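Local atomic coordinates of neurotoxin (Clostridium botulinum, PDB entry 3N7L), a protein that probably binds gangliosides on nerve-cell membranes, being the receptor-binding domain of a botulinum neurotoxin of mosaic serotype D/C. Residues E341-C353 with Q362-L374. Numbering follows the deposited sequence.
Sequences EIRKYGSFIIQPC and QLFLSSNATTNRL
Ile349 and Phe364 form a hydrogen-bonded pair at the middle of an antiparallel beta hairpin, part of the beta-trefoil domain that ends clostridial neurotoxins. Ile349 N gives a bond to Phe364 O at 2.8 Å, and Phe364 N answers with a nearly straight one to Ile349 O; Gln351 and Gln362 repeat the exchange, and Ser366 N closes the row on Ser347 O. On one face, Ile350 and Leu363 lie side by side and point the same way, Ile350 CG1 being 3.8 Å from Leu363 CD2. Ile350 has CG1 anti to the backbone N (chi1 -168°), which lays that branch along the leucine methyl, while Leu303 and Phe305 of strand 302-308 touch this face. Across the sheet, Ile349 sends CD1 against the backbone carbonyls of Thr370 to Asn372, with Thr371 O only 3.1 Å away, a tight fit.

The end toward helix 339-345 is looser. Asn368, in the type I' turn from Ser367 to Thr370, is exposed, and its ND2 rests on the aliphatic part of Lys344, whose amine leads away to a salt bridge with Glu341 whose hydrogen bond is long and weak. Ala369 CB sits over the centre of the Arg343 guanidinium, 3.8 Å above its plane. Between helix and hairpin, water 1 accepts from Ser347 N and lies within donating distance of Arg343 O and Ser366 O, bridging both segments. On the Ile349/Phe364 face, the extended chain of the exposed Arg373 brings its guanidinium over the rim of the Phe364 ring while NH1 forms a salt bridge with Glu300; Arg373 NH2 stands 3.3 Å above the ring plane.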
loop_
_atom_site.group_PDB
_atom_site.type_symbol
_atom_site.label_atom_id
_atom_site.label_comp_id
_atom_site.label_asym_id
_atom_site.label_seq_id
_atom_site.Cartn_x
_atom_site.Cartn_y
_atom_site.Cartn_z
ATOM N N GLU A 341 9.152 -6.304 -32.906
ATOM C CA GLU A 341 10.085 -7.033 -32.052
ATOM C C GLU A 341 9.595 -7.058 -30.604
ATOM O O GLU A 341 9.758 -8.055 -29.899
ATOM C CB GLU A 341 11.480 -6.405 -32.123
ATOM C CG GLU A 341 12.108 -6.463 -33.508
ATOM C CD GLU A 341 12.091 -7.865 -34.095
ATOM O OE1 GLU A 341 12.691 -8.775 -33.481
ATOM O OE2 GLU A 341 11.474 -8.062 -35.167
ATOM N N ILE A 342 8.994 -5.960 -30.160
ATOM C CA ILE A 342 8.473 -5.892 -28.799
ATOM C C ILE A 342 7.363 -6.927 -28.588
ATOM O O ILE A 342 7.310 -7.597 -27.556
ATOM C CB ILE A 342 7.912 -4.487 -28.484
ATOM C CG1 ILE A 342 9.058 -3.469 -28.450
ATOM C CG2 ILE A 342 7.149 -4.512 -27.157
ATOM C CD1 ILE A 342 8.612 -2.039 -28.195
ATOM N N ARG A 343 6.489 -7.065 -29.578
ATOM C CA ARG A 343 5.381 -8.010 -29.483
ATOM C C ARG A 343 5.866 -9.450 -29.335
ATOM O O ARG A 343 5.207 -10.274 -28.698
ATOM C CB ARG A 343 4.484 -7.886 -30.719
ATOM C CG ARG A 343 3.906 -6.489 -30.907
ATOM C CD ARG A 343 3.136 -6.373 -32.214
ATOM N NE ARG A 343 1.795 -6.932 -32.101
ATOM C CZ ARG A 343 0.787 -6.331 -31.473
ATOM N NH1 ARG A 343 0.966 -5.146 -30.905
ATOM N NH2 ARG A 343 -0.401 -6.920 -31.404
ATOM N N LYS A 344 7.028 -9.747 -29.906
ATOM C CA LYS A 344 7.571 -11.100 -29.835
ATOM C C LYS A 344 8.528 -11.355 -28.680
ATOM O O LYS A 344 8.577 -12.466 -28.148
ATOM C CB LYS A 344 8.284 -11.453 -31.144
ATOM C CG LYS A 344 7.368 -11.467 -32.359
ATOM C CD LYS A 344 8.115 -11.848 -33.622
ATOM C CE LYS A 344 9.187 -10.829 -33.962
ATOM N NZ LYS A 344 9.807 -11.119 -35.286
ATOM N N TYR A 345 9.291 -10.343 -28.281
ATOM C CA TYR A 345 10.265 -10.549 -27.219
ATOM C C TYR A 345 10.141 -9.707 -25.956
ATOM O O TYR A 345 10.889 -9.931 -25.004
ATOM C CB TYR A 345 11.669 -10.370 -27.790
ATOM C CG TYR A 345 11.892 -11.150 -29.059
ATOM C CD1 TYR A 345 11.718 -12.535 -29.086
ATOM C CD2 TYR A 345 12.250 -10.507 -30.242
ATOM C CE1 TYR A 345 11.895 -13.260 -30.260
ATOM C CE2 TYR A 345 12.430 -11.221 -31.424
ATOM C CZ TYR A 345 12.250 -12.597 -31.425
ATOM O OH TYR A 345 12.426 -13.306 -32.590
ATOM N N GLY A 346 9.213 -8.757 -25.929
ATOM C CA GLY A 346 9.090 -7.918 -24.747
ATOM C C GLY A 346 7.695 -7.582 -24.260
ATOM O O GLY A 346 7.509 -6.583 -23.567
ATOM N N SER A 347 6.716 -8.416 -24.593
ATOM C CA SER A 347 5.343 -8.166 -24.167
ATOM C C SER A 347 4.961 -9.058 -22.993
ATOM O O SER A 347 5.277 -10.251 -22.979
ATOM C CB SER A 347 4.387 -8.383 -25.339
ATOM O OG SER A 347 4.720 -7.512 -26.404
ATOM N N PHE A 348 4.286 -8.472 -22.008
ATOM C CA PHE A 348 3.884 -9.217 -20.823
ATOM C C PHE A 348 2.409 -9.124 -20.469
ATOM O O PHE A 348 1.715 -8.169 -20.824
ATOM C CB PHE A 348 4.688 -8.764 -19.596
ATOM C CG PHE A 348 6.168 -8.946 -19.736
ATOM C CD1 PHE A 348 6.930 -8.021 -20.438
ATOM C CD2 PHE A 348 6.795 -10.064 -19.198
ATOM C CE1 PHE A 348 8.302 -8.207 -20.605
ATOM C CE2 PHE A 348 8.168 -10.260 -19.359
ATOM C CZ PHE A 348 8.922 -9.328 -20.066
ATOM N N ILE A 349 1.953 -10.147 -19.757
ATOM C CA ILE A 349 0.586 -10.234 -19.267
ATOM C C ILE A 349 0.790 -10.032 -17.775
ATOM O O ILE A 349 1.535 -10.776 -17.145
ATOM C CB ILE A 349 0.004 -11.631 -19.512
ATOM C CG1 ILE A 349 -0.003 -11.920 -21.012
ATOM C CG2 ILE A 349 -1.393 -11.721 -18.918
ATOM C CD1 ILE A 349 -0.062 -13.389 -21.331
ATOM N N ILE A 350 0.143 -9.024 -17.209
ATOM C CA ILE A 350 0.319 -8.733 -15.790
ATOM C C ILE A 350 -0.815 -9.263 -14.930
ATOM O O ILE A 350 -1.951 -9.373 -15.377
ATOM C CB ILE A 350 0.437 -7.207 -15.555
ATOM C CG1 ILE A 350 0.920 -6.927 -14.134
ATOM C CG2 ILE A 350 -0.919 -6.541 -15.760
ATOM C CD1 ILE A 350 1.308 -5.469 -13.910
ATOM N N GLN A 351 -0.496 -9.595 -13.688
ATOM C CA GLN A 351 -1.500 -10.087 -12.759
ATOM C C GLN A 351 -1.206 -9.477 -11.395
ATOM O O GLN A 351 -0.063 -9.496 -10.939
ATOM C CB GLN A 351 -1.445 -11.614 -12.679
ATOM C CG GLN A 351 -2.668 -12.219 -12.029
ATOM C CD GLN A 351 -3.941 -11.947 -12.814
ATOM O OE1 GLN A 351 -5.028 -11.884 -12.244
ATOM N NE2 GLN A 351 -3.811 -11.797 -14.130
ATOM N N PRO A 352 -2.223 -8.902 -10.735
ATOM C CA PRO A 352 -1.960 -8.310 -9.418
ATOM C C PRO A 352 -1.568 -9.379 -8.399
ATOM O O PRO A 352 -2.023 -10.519 -8.477
ATOM C CB PRO A 352 -3.278 -7.616 -9.079
ATOM C CG PRO A 352 -4.303 -8.466 -9.793
ATOM C CD PRO A 352 -3.633 -8.723 -11.128
ATOM N N CYS A 353 -0.712 -9.014 -7.453
ATOM C CA CYS A 353 -0.271 -9.958 -6.434
ATOM C C CYS A 353 -0.045 -9.217 -5.125
ATOM O O CYS A 353 1.057 -8.749 -4.844
ATOM C CB CYS A 353 1.022 -10.644 -6.885
ATOM S SG CYS A 353 1.610 -11.918 -5.761
ATOM N N GLN A 362 2.718 -10.057 -10.814
ATOM C CA GLN A 362 3.469 -11.097 -11.475
ATOM C C GLN A 362 3.359 -10.767 -12.954
ATOM O O GLN A 362 2.328 -10.268 -13.414
ATOM C CB GLN A 362 2.902 -12.479 -11.155
ATOM C CG GLN A 362 3.435 -13.032 -9.838
ATOM C CD GLN A 362 2.988 -14.458 -9.565
ATOM O OE1 GLN A 362 3.780 -15.296 -9.132
ATOM N NE2 GLN A 362 1.716 -14.735 -9.805
ATOM N N LEU A 363 4.445 -11.007 -13.678
ATOM C CA LEU A 363 4.516 -10.716 -15.098
ATOM C C LEU A 363 4.839 -11.979 -15.889
ATOM O O LEU A 363 5.848 -12.635 -15.651
ATOM C CB LEU A 363 5.588 -9.639 -15.339
ATOM C CG LEU A 363 5.232 -8.255 -14.778
ATOM C CD1 LEU A 363 6.489 -7.427 -14.545
ATOM C CD2 LEU A 363 4.289 -7.558 -15.750
ATOM N N PHE A 364 3.966 -12.312 -16.830
ATOM C CA PHE A 364 4.146 -13.494 -17.665
ATOM C C PHE A 364 4.512 -13.092 -19.095
ATOM O O PHE A 364 3.879 -12.214 -19.674
ATOM C CB PHE A 364 2.850 -14.316 -17.666
ATOM C CG PHE A 364 2.440 -14.787 -16.301
ATOM C CD1 PHE A 364 2.966 -15.960 -15.769
ATOM C CD2 PHE A 364 1.567 -14.030 -15.524
ATOM C CE1 PHE A 364 2.634 -16.370 -14.476
ATOM C CE2 PHE A 364 1.229 -14.430 -14.233
ATOM C CZ PHE A 364 1.765 -15.602 -13.709
ATOM N N LEU A 365 5.541 -13.724 -19.653
ATOM C CA LEU A 365 5.944 -13.433 -21.024
ATOM C C LEU A 365 4.774 -13.784 -21.942
ATOM O O LEU A 365 4.219 -14.885 -21.871
ATOM C CB LEU A 365 7.175 -14.252 -21.420
ATOM C CG LEU A 365 7.585 -14.124 -22.895
ATOM C CD1 LEU A 365 7.957 -12.684 -23.196
ATOM C CD2 LEU A 365 8.756 -15.052 -23.196
ATOM N N SER A 366 4.406 -12.837 -22.793
ATOM C CA SER A 366 3.301 -13.000 -23.720
ATOM C C SER A 366 3.710 -13.629 -25.044
ATOM O O SER A 366 4.819 -13.417 -25.533
ATOM C CB SER A 366 2.669 -11.638 -23.996
ATOM O OG SER A 366 1.838 -11.690 -25.138
ATOM N N SER A 367 2.807 -14.414 -25.616
ATOM C CA SER A 367 3.072 -15.031 -26.905
ATOM C C SER A 367 2.532 -14.078 -27.959
ATOM O O SER A 367 1.318 -13.910 -28.088
ATOM C CB SER A 367 2.365 -16.382 -27.024
ATOM O OG SER A 367 2.670 -16.978 -28.268
ATOM N N ASN A 368 3.438 -13.442 -28.693
ATOM C CA ASN A 368 3.062 -12.497 -29.739
ATOM C C ASN A 368 2.017 -11.477 -29.297
ATOM O O ASN A 368 1.058 -11.201 -30.014
ATOM C CB ASN A 368 2.561 -13.254 -30.971
ATOM C CG ASN A 368 3.673 -14.001 -31.678
ATOM O OD1 ASN A 368 3.601 -15.219 -31.868
ATOM N ND2 ASN A 368 4.715 -13.272 -32.072
ATOM N N ALA A 369 2.213 -10.915 -28.109
ATOM C CA ALA A 369 1.302 -9.913 -27.567
ATOM C C ALA A 369 -0.141 -10.379 -27.336
ATOM O O ALA A 369 -1.060 -9.566 -27.362
ATOM C CB ALA A 369 1.315 -8.666 -28.454
ATOM N N THR A 370 -0.344 -11.679 -27.125
ATOM C CA THR A 370 -1.683 -12.203 -26.832
ATOM C C THR A 370 -1.709 -12.502 -25.330
ATOM O O THR A 370 -0.733 -12.235 -24.625
ATOM C CB THR A 370 -1.998 -13.524 -27.597
ATOM O OG1 THR A 370 -1.054 -14.539 -27.224
ATOM C CG2 THR A 370 -1.947 -13.303 -29.112
ATOM N N THR A 371 -2.814 -13.051 -24.835
ATOM C CA THR A 371 -2.906 -13.384 -23.416
ATOM C C THR A 371 -2.369 -14.789 -23.132
ATOM O O THR A 371 -2.474 -15.292 -22.010
ATOM C CB THR A 371 -4.358 -13.284 -22.907
ATOM O OG1 THR A 371 -5.236 -13.911 -23.847
ATOM C CG2 THR A 371 -4.764 -11.829 -22.724
ATOM N N ASN A 372 -1.787 -15.417 -24.151
ATOM C CA ASN A 372 -1.219 -16.750 -24.003
ATOM C C ASN A 372 0.148 -16.620 -23.348
ATOM O O ASN A 372 1.012 -15.891 -23.833
ATOM C CB ASN A 372 -1.098 -17.430 -25.367
ATOM C CG ASN A 372 -2.445 -17.620 -26.037
ATOM O OD1 ASN A 372 -3.336 -18.270 -25.487
ATOM N ND2 ASN A 372 -2.606 -17.044 -27.224
ATOM N N ARG A 373 0.334 -17.335 -22.242
ATOM C CA ARG A 373 1.576 -17.273 -21.485
ATOM C C ARG A 373 2.650 -18.249 -21.938
ATOM O O ARG A 373 2.365 -19.411 -22.233
ATOM C CB ARG A 373 1.272 -17.499 -20.004
ATOM C CG ARG A 373 0.177 -16.588 -19.479
ATOM C CD ARG A 373 -0.133 -16.857 -18.020
ATOM N NE ARG A 373 -1.190 -15.976 -17.531
ATOM C CZ ARG A 373 -1.597 -15.931 -16.266
ATOM N NH1 ARG A 373 -2.564 -15.097 -15.907
ATOM N NH2 ARG A 373 -1.036 -16.720 -15.358
ATOM N N LEU A 374 3.890 -17.767 -21.972
ATOM C CA LEU A 374 5.037 -18.579 -22.374
ATOM C C LEU A 374 6.035 -18.752 -21.237
ATOM O O LEU A 374 6.879 -19.640 -21.278
ATOM C CB LEU A 374 5.765 -17.933 -23.554
ATOM C CG LEU A 374 4.995 -17.763 -24.861
ATOM C CD1 LEU A 374 5.915 -17.153 -25.908
ATOM C CD2 LEU A 374 4.475 -19.116 -25.326
HETATM O O HOH W 1 6.501 -10.840 -26.018
#